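Long-range contacts in conserved Archaeal protein (Sulfolobus acidocaldarius, PDB 4OPD), which reduces the double bonds of the geranylgeranyl chains of archaeal phospholipids to give saturated archaeols, using FAD as cofactor: residues A[69-74]-A[220-225]; A[73-78]-A[91-96]; A[215-220]-A[248-253]. All blocks are in the same frame, centred on the assembly; numbering follows the deposited sequence.

Contact 1 of 3, residues A[69-74]-A[220-225]; sequences ELENKI and FPKGKN. With GRG (geranylgeranyl diphosphate), chain D.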
# COMPACT_ATOMS: atom_id res chain seq x y z
N GLU A 69 -21.75 -0.07 1.12
CA GLU A 69 -20.29 -0.25 1.22
C GLU A 69 -19.71 -0.90 -0.02
O GLU A 69 -18.55 -0.67 -0.37
CB GLU A 69 -19.92 -1.10 2.43
CG GLU A 69 -20.36 -0.53 3.76
CD GLU A 69 -20.36 -1.55 4.87
OE1 GLU A 69 -19.84 -2.67 4.66
OE2 GLU A 69 -20.91 -1.23 5.95
N LEU A 70 -20.50 -1.75 -0.65
CA LEU A 70 -20.08 -2.43 -1.86
C LEU A 70 -20.74 -1.77 -3.05
O LEU A 70 -21.93 -1.96 -3.31
CB LEU A 70 -20.43 -3.92 -1.81
CG LEU A 70 -19.99 -4.74 -3.02
CD1 LEU A 70 -18.56 -4.39 -3.42
CD2 LEU A 70 -20.11 -6.22 -2.74
N GLU A 71 -19.96 -0.97 -3.77
CA GLU A 71 -20.50 -0.23 -4.90
C GLU A 71 -20.58 -1.10 -6.15
O GLU A 71 -21.53 -0.99 -6.93
CB GLU A 71 -19.65 1.01 -5.15
CG GLU A 71 -19.73 2.04 -4.04
CD GLU A 71 -19.26 3.41 -4.48
OE1 GLU A 71 -18.14 3.81 -4.10
OE2 GLU A 71 -20.01 4.10 -5.20
N ASN A 72 -19.61 -1.98 -6.33
CA ASN A 72 -19.55 -2.79 -7.55
C ASN A 72 -18.67 -4.02 -7.36
O ASN A 72 -17.55 -3.92 -6.86
CB ASN A 72 -19.03 -1.93 -8.71
CG ASN A 72 -19.16 -2.61 -10.08
OD1 ASN A 72 -20.16 -3.27 -10.38
ND2 ASN A 72 -18.14 -2.44 -10.91
N LYS A 73 -19.20 -5.18 -7.73
CA LYS A 73 -18.45 -6.43 -7.67
C LYS A 73 -17.47 -6.50 -8.83
O LYS A 73 -17.84 -6.25 -9.98
CB LYS A 73 -19.39 -7.63 -7.70
CG LYS A 73 -18.68 -8.97 -7.74
CD LYS A 73 -17.83 -9.15 -6.48
CE LYS A 73 -17.11 -10.49 -6.49
NZ LYS A 73 -16.19 -10.59 -5.32
N ILE A 74 -16.22 -6.86 -8.53
CA ILE A 74 -15.18 -6.95 -9.56
C ILE A 74 -14.81 -8.40 -9.90
O ILE A 74 -14.59 -9.22 -9.00
CB ILE A 74 -13.89 -6.21 -9.12
CG1 ILE A 74 -14.18 -4.72 -8.94
CG2 ILE A 74 -12.79 -6.40 -10.16
CD1 ILE A 74 -14.84 -4.08 -10.15
N PHE A 220 -11.82 2.54 -13.01
CA PHE A 220 -12.37 1.54 -12.09
C PHE A 220 -13.88 1.75 -11.95
O PHE A 220 -14.31 2.64 -11.21
CB PHE A 220 -11.72 1.65 -10.70
CG PHE A 220 -10.29 1.18 -10.62
CD1 PHE A 220 -9.62 0.71 -11.74
CD2 PHE A 220 -9.63 1.21 -9.40
CE1 PHE A 220 -8.30 0.28 -11.63
CE2 PHE A 220 -8.32 0.78 -9.30
CZ PHE A 220 -7.65 0.31 -10.41
N PRO A 221 -14.71 0.95 -12.65
CA PRO A 221 -16.16 1.17 -12.56
C PRO A 221 -16.70 0.97 -11.14
O PRO A 221 -16.32 0.01 -10.46
CB PRO A 221 -16.74 0.13 -13.53
CG PRO A 221 -15.63 -0.11 -14.54
CD PRO A 221 -14.36 -0.04 -13.69
N LYS A 222 -17.57 1.88 -10.70
CA LYS A 222 -18.26 1.74 -9.42
C LYS A 222 -19.73 1.42 -9.63
O LYS A 222 -20.53 1.45 -8.69
CB LYS A 222 -18.11 3.01 -8.58
CG LYS A 222 -16.73 3.19 -7.92
CD LYS A 222 -16.70 4.48 -7.11
CE LYS A 222 -15.46 4.57 -6.23
NZ LYS A 222 -15.63 3.78 -4.99
N GLY A 223 -20.09 1.12 -10.87
CA GLY A 223 -21.47 0.85 -11.23
C GLY A 223 -21.55 0.85 -12.74
O GLY A 223 -20.52 0.97 -13.40
N LYS A 224 -22.77 0.73 -13.28
CA LYS A 224 -22.98 0.71 -14.73
C LYS A 224 -22.73 2.07 -15.35
O LYS A 224 -22.50 2.19 -16.55
CB LYS A 224 -24.41 0.27 -15.06
CG LYS A 224 -24.69 -1.21 -14.86
CD LYS A 224 -24.08 -2.02 -15.99
CE LYS A 224 -24.75 -1.73 -17.33
NZ LYS A 224 -24.18 -2.58 -18.41
N ASN A 225 -22.79 3.10 -14.52
CA ASN A 225 -22.74 4.48 -14.99
C ASN A 225 -21.97 5.39 -14.05
O ASN A 225 -22.25 6.59 -13.97
CB ASN A 225 -24.16 5.03 -15.18
CG ASN A 225 -24.90 4.36 -16.31
OD1 ASN A 225 -24.75 4.73 -17.48
ND2 ASN A 225 -25.71 3.36 -15.98
C20 GRG D . -5.08 2.55 -8.45
C19 GRG D . -2.98 3.18 -7.02
C18 GRG D . -3.99 2.15 -7.47
C17 GRG D . -3.94 0.89 -6.99
C16 GRG D . -4.95 -0.14 -7.44
C14 GRG D . -4.96 -2.82 -8.96
C13 GRG D . -5.36 -2.57 -7.53
C15 GRG D . -4.69 -1.46 -6.74
C12 GRG D . -6.32 -3.31 -6.93
C11 GRG D . -7.08 -4.43 -7.61
C9 GRG D . -7.72 -5.26 -6.53
C8 GRG D . -8.75 -6.20 -7.11
C10 GRG D . -10.18 -5.74 -7.32
C7 GRG D . -8.40 -7.45 -7.44
C6 GRG D . -9.43 -8.38 -8.02
C5 GRG D . -8.99 -8.76 -9.42
C3 GRG D . -8.02 -9.92 -9.35
C4 GRG D . -7.24 -10.31 -10.58
C2 GRG D . -7.87 -10.61 -8.19
C1 GRG D . -6.90 -11.77 -8.11
O1 GRG D . -6.96 -12.34 -6.83
PA GRG D . -7.01 -13.91 -6.72
O1A GRG D . -5.64 -14.44 -6.33
O3A GRG D . -7.41 -14.50 -8.14
O2A GRG D . -8.03 -14.31 -5.68
PB GRG D . -8.17 -15.87 -8.38
O1B GRG D . -8.20 -16.17 -9.87
O2B GRG D . -7.44 -16.99 -7.67
O3B GRG D . -9.58 -15.75 -7.85
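E71 and K222 are joined by a salt bridge in which K222 NZ lies 2.7 Å from E71 OE1 and reaches the carboxylate from above its plane, 42° out of it. The lysine chain runs extended to CE and then bends (chi4 -81°), which swings the ammonium group onto the acid; on the way, K222 CD passes 3.4 Å from E71 OE1. D50, an FAD-binding residue, and E96 also form salt bridges to K222 NZ, so three carboxylates gather on one buried ammonium group. E71 OE2 pairs with K226.

The close packing is at N72. With CG anti to the backbone N (chi1 -170°), N72 CB rests 3.5 Å from K222 C, and N72 ND2 donates to P221 O at 3.1 Å from well above the carbonyl plane; ND2 also bonds to H200 O. E71 and N72 both face E96 in a classic beta bulge, and in both the CB leaves toward 220-225. Past the corner at K222 the contact thins out: G223 is partly exposed and lends little more than its N, 3.9 Å from N72 CB, while K224 is exposed and its CB leaves away from 69-74.

Strand 202-206 runs between strands 70-80 and 216-221, where L203 touches both I74 and P221; strand 87-97 flanks 70-80 on its other side.

Contact 2 of 3, residues A[73-78]-A[91-96]; sequences KINGIK and NGEGFE. With GRG (geranylgeranyl diphosphate), chain D.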
# COMPACT_ATOMS: atom_id res chain seq x y z
N LYS A 73 -19.20 -5.18 -7.73
CA LYS A 73 -18.45 -6.43 -7.67
C LYS A 73 -17.47 -6.50 -8.83
O LYS A 73 -17.84 -6.25 -9.98
CB LYS A 73 -19.39 -7.63 -7.70
CG LYS A 73 -18.68 -8.97 -7.74
CD LYS A 73 -17.83 -9.15 -6.48
CE LYS A 73 -17.11 -10.49 -6.49
NZ LYS A 73 -16.19 -10.59 -5.32
N ILE A 74 -16.22 -6.86 -8.53
CA ILE A 74 -15.18 -6.95 -9.56
C ILE A 74 -14.81 -8.40 -9.90
O ILE A 74 -14.59 -9.22 -9.00
CB ILE A 74 -13.89 -6.21 -9.12
CG1 ILE A 74 -14.18 -4.72 -8.94
CG2 ILE A 74 -12.79 -6.40 -10.16
CD1 ILE A 74 -14.84 -4.08 -10.15
N ASN A 75 -14.72 -8.71 -11.19
CA ASN A 75 -14.40 -10.07 -11.61
C ASN A 75 -13.05 -10.20 -12.30
O ASN A 75 -12.61 -11.30 -12.64
CB ASN A 75 -15.50 -10.61 -12.52
CG ASN A 75 -16.74 -10.96 -11.75
OD1 ASN A 75 -16.66 -11.45 -10.62
ND2 ASN A 75 -17.91 -10.68 -12.34
N GLY A 76 -12.39 -9.06 -12.50
CA GLY A 76 -11.08 -9.09 -13.13
C GLY A 76 -10.57 -7.72 -13.52
O GLY A 76 -11.15 -6.70 -13.17
N ILE A 77 -9.47 -7.72 -14.26
CA ILE A 77 -8.76 -6.50 -14.61
C ILE A 77 -8.28 -6.58 -16.05
O ILE A 77 -7.77 -7.61 -16.48
CB ILE A 77 -7.53 -6.27 -13.69
CG1 ILE A 77 -7.97 -6.06 -12.23
CG2 ILE A 77 -6.71 -5.09 -14.16
CD1 ILE A 77 -6.82 -5.85 -11.29
N LYS A 78 -8.46 -5.50 -16.80
CA LYS A 78 -7.97 -5.45 -18.17
C LYS A 78 -6.77 -4.52 -18.21
O LYS A 78 -6.88 -3.35 -17.83
CB LYS A 78 -9.06 -4.97 -19.14
CG LYS A 78 -10.35 -5.77 -19.10
CD LYS A 78 -10.40 -6.76 -20.24
CE LYS A 78 -11.72 -7.51 -20.26
NZ LYS A 78 -11.67 -8.63 -21.25
N ASN A 91 -8.37 -12.60 -14.44
CA ASN A 91 -9.61 -12.81 -13.71
C ASN A 91 -9.33 -13.01 -12.22
O ASN A 91 -8.32 -13.60 -11.84
CB ASN A 91 -10.38 -14.00 -14.28
CG ASN A 91 -10.70 -13.84 -15.75
OD1 ASN A 91 -10.53 -14.77 -16.54
ND2 ASN A 91 -11.14 -12.65 -16.14
N GLY A 92 -10.24 -12.51 -11.39
CA GLY A 92 -10.11 -12.62 -9.95
C GLY A 92 -11.17 -11.77 -9.26
O GLY A 92 -11.54 -10.70 -9.75
N GLU A 93 -11.68 -12.26 -8.14
CA GLU A 93 -12.77 -11.57 -7.46
C GLU A 93 -12.26 -10.47 -6.54
O GLU A 93 -11.28 -10.63 -5.82
CB GLU A 93 -13.61 -12.58 -6.67
CG GLU A 93 -14.46 -13.46 -7.56
CD GLU A 93 -15.06 -14.64 -6.82
OE1 GLU A 93 -15.99 -14.43 -6.02
OE2 GLU A 93 -14.59 -15.77 -7.05
N GLY A 94 -12.95 -9.33 -6.58
CA GLY A 94 -12.59 -8.19 -5.75
C GLY A 94 -13.78 -7.27 -5.54
O GLY A 94 -14.88 -7.54 -6.05
N PHE A 95 -13.56 -6.19 -4.81
CA PHE A 95 -14.63 -5.24 -4.52
C PHE A 95 -14.23 -3.82 -4.90
O PHE A 95 -13.11 -3.39 -4.65
CB PHE A 95 -15.00 -5.23 -3.03
CG PHE A 95 -15.29 -6.58 -2.45
CD1 PHE A 95 -16.35 -7.33 -2.91
CD2 PHE A 95 -14.53 -7.07 -1.40
CE1 PHE A 95 -16.64 -8.57 -2.36
CE2 PHE A 95 -14.81 -8.30 -0.84
CZ PHE A 95 -15.87 -9.06 -1.32
N GLU A 96 -15.16 -3.08 -5.48
CA GLU A 96 -15.06 -1.63 -5.55
C GLU A 96 -15.85 -1.05 -4.38
O GLU A 96 -17.08 -1.11 -4.37
CB GLU A 96 -15.59 -1.09 -6.88
CG GLU A 96 -14.49 -0.65 -7.84
CD GLU A 96 -13.68 0.52 -7.29
OE1 GLU A 96 -12.47 0.58 -7.57
OE2 GLU A 96 -14.25 1.36 -6.57
C20 GRG D . -5.08 2.55 -8.45
C19 GRG D . -2.98 3.18 -7.02
C18 GRG D . -3.99 2.15 -7.47
C17 GRG D . -3.94 0.89 -6.99
C16 GRG D . -4.95 -0.14 -7.44
C14 GRG D . -4.96 -2.82 -8.96
C13 GRG D . -5.36 -2.57 -7.53
C15 GRG D . -4.69 -1.46 -6.74
C12 GRG D . -6.32 -3.31 -6.93
C11 GRG D . -7.08 -4.43 -7.61
C9 GRG D . -7.72 -5.26 -6.53
C8 GRG D . -8.75 -6.20 -7.11
C10 GRG D . -10.18 -5.74 -7.32
C7 GRG D . -8.40 -7.45 -7.44
C6 GRG D . -9.43 -8.38 -8.02
C5 GRG D . -8.99 -8.76 -9.42
C3 GRG D . -8.02 -9.92 -9.35
C4 GRG D . -7.24 -10.31 -10.58
C2 GRG D . -7.87 -10.61 -8.19
C1 GRG D . -6.90 -11.77 -8.11
O1 GRG D . -6.96 -12.34 -6.83
PA GRG D . -7.01 -13.91 -6.72
O1A GRG D . -5.64 -14.44 -6.33
O3A GRG D . -7.41 -14.50 -8.14
O2A GRG D . -8.03 -14.31 -5.68
PB GRG D . -8.17 -15.87 -8.38
O1B GRG D . -8.20 -16.17 -9.87
O2B GRG D . -7.44 -16.99 -7.67
O3B GRG D . -9.58 -15.75 -7.85
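K73 reaches over G94 toward E93 and F95 of the neighbouring antiparallel strand, and its side chain can be followed atom by atom. CB leaves on the face of the sheet that also carries the F95 ring, and CG stands anti to the backbone N (chi1 176°). The turn at chi2 (62°) folds the chain across the partner strand, where K73 CD comes to 3.4 Å from G94 O. CE stays close to the same oxygen and nears the CB of E93. At the tip, K73 NZ makes a weak hydrogen bond to G94 O, packs 3.5 Å from E93 CB, approaches the F95 ring obliquely, and forms a long ion pair with E93 OE1 at 3.9 Å.

Underneath, I74 and G94 are a hydrogen-bonded pair, each N giving a 2.9 Å bond to the O of the other residue. The register then slips by one at a beta bulge: N75 O takes a nearly straight bond from G92 N (N-H...O 173°), and G76 sits opposite N91. G92 and G94 let the prenyl chain of the geranylgeranyl diphosphate lie against bare backbone, with G92 O 3.2 Å from ligand C5; a CB on either residue would run into the ligand. I74 CG2 adds a methyl contact 3.9 Å from ligand C10, and I77 CD1 lies along the same chain.

The two strands form the hairpin 70-80/87-97. Strand 202-206 lies beyond 70-80, backbone hydrogen bonds joining it to G76 and K78, and N75 ND2 bonds to D201 just before it. Helix 54-60 packs over the face of K73 and F95, with K54 touching both and F57 meeting F95 edge-to-face.

Contact 3 of 3, residues A[215-220]-A[248-253]; sequences GYWWYF and KYLDKY. With GRG (geranylgeranyl diphosphate), chain D; GRG (geranylgeranyl diphosphate), chain E.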
# COMPACT_ATOMS: atom_id res chain seq x y z
N GLY A 215 3.94 5.38 -13.57
CA GLY A 215 2.76 4.82 -12.94
C GLY A 215 1.80 4.28 -13.97
O GLY A 215 2.19 3.55 -14.88
N TYR A 216 0.53 4.63 -13.81
CA TYR A 216 -0.46 4.28 -14.81
C TYR A 216 -1.74 5.06 -14.66
O TYR A 216 -1.97 5.67 -13.62
CB TYR A 216 -0.76 2.78 -14.77
CG TYR A 216 -1.29 2.20 -13.47
CD1 TYR A 216 -2.62 2.34 -13.10
CD2 TYR A 216 -0.47 1.42 -12.66
CE1 TYR A 216 -3.12 1.76 -11.95
CE2 TYR A 216 -0.96 0.83 -11.50
CZ TYR A 216 -2.29 1.00 -11.15
OH TYR A 216 -2.79 0.42 -10.01
N TRP A 217 -2.56 5.04 -15.71
CA TRP A 217 -3.93 5.55 -15.66
C TRP A 217 -4.88 4.42 -15.32
O TRP A 217 -4.61 3.28 -15.65
CB TRP A 217 -4.35 6.15 -17.00
CG TRP A 217 -4.02 7.59 -17.20
CD1 TRP A 217 -2.84 8.11 -17.64
CD2 TRP A 217 -4.90 8.70 -16.99
NE1 TRP A 217 -2.93 9.48 -17.71
CE2 TRP A 217 -4.19 9.87 -17.33
CE3 TRP A 217 -6.23 8.82 -16.55
CZ2 TRP A 217 -4.75 11.14 -17.23
CZ3 TRP A 217 -6.79 10.09 -16.46
CH2 TRP A 217 -6.06 11.23 -16.80
N TRP A 218 -6.00 4.74 -14.69
CA TRP A 218 -6.99 3.70 -14.43
C TRP A 218 -8.43 4.18 -14.59
O TRP A 218 -8.74 5.37 -14.54
CB TRP A 218 -6.80 3.11 -13.03
CG TRP A 218 -7.19 3.99 -11.86
CD1 TRP A 218 -8.44 4.16 -11.33
CD2 TRP A 218 -6.30 4.77 -11.04
NE1 TRP A 218 -8.39 5.01 -10.25
CE2 TRP A 218 -7.09 5.40 -10.05
CE3 TRP A 218 -4.92 5.00 -11.04
CZ2 TRP A 218 -6.55 6.25 -9.09
CZ3 TRP A 218 -4.38 5.84 -10.09
CH2 TRP A 218 -5.19 6.45 -9.12
N TYR A 219 -9.30 3.20 -14.74
CA TYR A 219 -10.70 3.40 -14.97
C TYR A 219 -11.39 2.26 -14.25
O TYR A 219 -11.46 1.14 -14.76
CB TYR A 219 -10.96 3.41 -16.48
CG TYR A 219 -12.38 3.63 -16.93
CD1 TYR A 219 -13.30 2.60 -16.87
CD2 TYR A 219 -12.79 4.86 -17.45
CE1 TYR A 219 -14.61 2.78 -17.31
CE2 TYR A 219 -14.11 5.05 -17.89
CZ TYR A 219 -15.00 4.00 -17.82
OH TYR A 219 -16.30 4.15 -18.25
N PHE A 220 -11.82 2.54 -13.01
CA PHE A 220 -12.37 1.54 -12.09
C PHE A 220 -13.88 1.75 -11.95
O PHE A 220 -14.31 2.64 -11.21
CB PHE A 220 -11.72 1.65 -10.70
CG PHE A 220 -10.29 1.18 -10.62
CD1 PHE A 220 -9.62 0.71 -11.74
CD2 PHE A 220 -9.63 1.21 -9.40
CE1 PHE A 220 -8.30 0.28 -11.63
CE2 PHE A 220 -8.32 0.78 -9.30
CZ PHE A 220 -7.65 0.31 -10.41
N LYS A 248 -5.19 16.94 -19.11
CA LYS A 248 -4.71 16.82 -20.48
C LYS A 248 -5.12 15.50 -21.11
O LYS A 248 -5.51 15.47 -22.28
CB LYS A 248 -3.18 16.97 -20.52
CG LYS A 248 -2.60 16.98 -21.93
CD LYS A 248 -1.11 17.28 -21.91
CE LYS A 248 -0.49 17.25 -23.30
NZ LYS A 248 -1.11 18.24 -24.22
N TYR A 249 -5.06 14.42 -20.35
CA TYR A 249 -5.28 13.10 -20.94
C TYR A 249 -6.57 12.38 -20.51
O TYR A 249 -6.79 11.24 -20.91
CB TYR A 249 -4.07 12.20 -20.64
CG TYR A 249 -2.79 12.75 -21.23
CD1 TYR A 249 -2.66 12.92 -22.60
CD2 TYR A 249 -1.71 13.11 -20.43
CE1 TYR A 249 -1.52 13.44 -23.16
CE2 TYR A 249 -0.55 13.62 -20.99
CZ TYR A 249 -0.47 13.78 -22.36
OH TYR A 249 0.67 14.30 -22.93
N LEU A 250 -7.42 13.03 -19.72
CA LEU A 250 -8.65 12.38 -19.24
C LEU A 250 -9.49 11.83 -20.38
O LEU A 250 -10.03 10.72 -20.30
CB LEU A 250 -9.50 13.35 -18.40
CG LEU A 250 -10.87 12.82 -17.95
CD1 LEU A 250 -10.71 11.57 -17.07
CD2 LEU A 250 -11.65 13.90 -17.22
N ASP A 251 -9.59 12.59 -21.46
CA ASP A 251 -10.48 12.21 -22.57
C ASP A 251 -10.00 10.94 -23.26
O ASP A 251 -10.79 10.22 -23.88
CB ASP A 251 -10.59 13.35 -23.58
CG ASP A 251 -11.47 14.48 -23.10
OD1 ASP A 251 -12.23 14.29 -22.12
OD2 ASP A 251 -11.41 15.57 -23.70
N LYS A 252 -8.72 10.65 -23.14
CA LYS A 252 -8.15 9.45 -23.75
C LYS A 252 -8.68 8.20 -23.06
O LYS A 252 -8.96 7.19 -23.71
CB LYS A 252 -6.63 9.49 -23.67
CG LYS A 252 -5.94 8.45 -24.51
CD LYS A 252 -4.42 8.55 -24.35
CE LYS A 252 -3.67 7.80 -25.43
NZ LYS A 252 -4.01 6.35 -25.47
N TYR A 253 -8.85 8.28 -21.75
CA TYR A 253 -9.19 7.11 -20.94
C TYR A 253 -10.65 7.09 -20.54
O TYR A 253 -11.21 6.02 -20.28
CB TYR A 253 -8.28 7.06 -19.72
CG TYR A 253 -6.86 7.07 -20.17
CD1 TYR A 253 -6.33 5.97 -20.81
CD2 TYR A 253 -6.06 8.20 -20.03
CE1 TYR A 253 -5.04 5.96 -21.26
CE2 TYR A 253 -4.74 8.21 -20.49
CZ TYR A 253 -4.25 7.07 -21.11
OH TYR A 253 -2.96 7.01 -21.59
C20 GRG D . -5.08 2.55 -8.45
C19 GRG D . -2.98 3.18 -7.02
C18 GRG D . -3.99 2.15 -7.47
C17 GRG D . -3.94 0.89 -6.99
C16 GRG D . -4.95 -0.14 -7.44
C14 GRG D . -4.96 -2.82 -8.96
C13 GRG D . -5.36 -2.57 -7.53
C15 GRG D . -4.69 -1.46 -6.74
C12 GRG D . -6.32 -3.31 -6.93
C11 GRG D . -7.08 -4.43 -7.61
C9 GRG D . -7.72 -5.26 -6.53
C8 GRG D . -8.75 -6.20 -7.11
C10 GRG D . -10.18 -5.74 -7.32
C7 GRG D . -8.40 -7.45 -7.44
C6 GRG D . -9.43 -8.38 -8.02
C5 GRG D . -8.99 -8.76 -9.42
C3 GRG D . -8.02 -9.92 -9.35
C4 GRG D . -7.24 -10.31 -10.58
C2 GRG D . -7.87 -10.61 -8.19
C1 GRG D . -6.90 -11.77 -8.11
O1 GRG D . -6.96 -12.34 -6.83
PA GRG D . -7.01 -13.91 -6.72
O1A GRG D . -5.64 -14.44 -6.33
O3A GRG D . -7.41 -14.50 -8.14
O2A GRG D . -8.03 -14.31 -5.68
PB GRG D . -8.17 -15.87 -8.38
O1B GRG D . -8.20 -16.17 -9.87
O2B GRG D . -7.44 -16.99 -7.67
O3B GRG D . -9.58 -15.75 -7.85
C20 GRG E . 4.12 0.65 -12.61
C19 GRG E . 5.08 1.18 -14.97
C18 GRG E . 4.01 0.52 -14.12
C17 GRG E . 3.01 -0.17 -14.72
C16 GRG E . 1.84 -0.86 -14.01
C14 GRG E . 1.78 -4.23 -14.79
C13 GRG E . 1.30 -3.33 -13.67
C15 GRG E . 2.17 -2.14 -13.28
C12 GRG E . 0.15 -3.62 -13.03
C11 GRG E . -0.67 -4.84 -13.45
C9 GRG E . -1.92 -5.02 -12.61
C8 GRG E . -2.09 -6.47 -12.15
C10 GRG E . -1.93 -7.59 -13.15
C7 GRG E . -2.38 -6.75 -10.86
C6 GRG E . -2.53 -8.17 -10.34
C5 GRG E . -3.91 -8.49 -9.82
C3 GRG E . -4.16 -8.09 -8.37
C4 GRG E . -4.38 -6.64 -8.02
C2 GRG E . -4.21 -9.04 -7.40
C1 GRG E . -4.49 -8.77 -5.92
O1 GRG E . -3.64 -7.83 -5.31
PA GRG E . -2.74 -8.30 -4.09
O1A GRG E . -1.31 -8.24 -4.55
O3A GRG E . -3.09 -9.77 -3.67
O2A GRG E . -2.92 -7.37 -2.91
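Strand 216-220 and helix 248-253 run 9.6 Å apart between axes at 50°, with Y219 and Y253 the nearest pair of CA atoms. This is a helix laid on the face of the large sheet, inside the geranylgeranyl reductase catalytic domain, and it is held by aromatic rings with no hydrogen bond across it. W217 CG stands anti to the carbonyl carbon (chi1 -88°), carrying the indole across to the helix. Its five-membered ring makes an offset stack with the Y253 ring, centroids 4.1 Å apart and planes at 25°, while W217 CB sits over the centre of the same tyrosine face. The far end of the indole slides under the helix: W217 CZ2 lies 3.6 Å from Y249 CB, and W217 CH2 3.7 Å from L250 N. T211 pins both rings, its O taking W217 NE1 and its OG1 bonding to Y253 OH. With an alanine here, the Y253 ring would probably lose its stacking partner and a gap is likely to open beneath Y249 and L250. W218 points the other way, its ring under C20 of a geranylgeranyl diphosphate. Y219 OH bonds to D256 OD2, and Y219 CD2 comes to 3.4 Å from Y253 O.

All three contacts use strands of one mixed sheet; contact 3 adds helix 242-253, which packs on it. Contacts 1 and 2 share K73 and I74 on strand 70-80, have centres about 10 Å apart, and join directly where E96 bonds to the backbone of E71 and N72. Contact 3 lies about 18 Å from contact 1 and 19 Å from contact 2 between centres; it shares F220 with contact 1. Along the chain, contact 2 closes first; contact 1 spans some 145 residues, and contact 3 opens inside that span and ends beyond it. Strands of each touch the same geranylgeranyl diphosphate, consistent with a shared wall for its prenyl chain near the flavin.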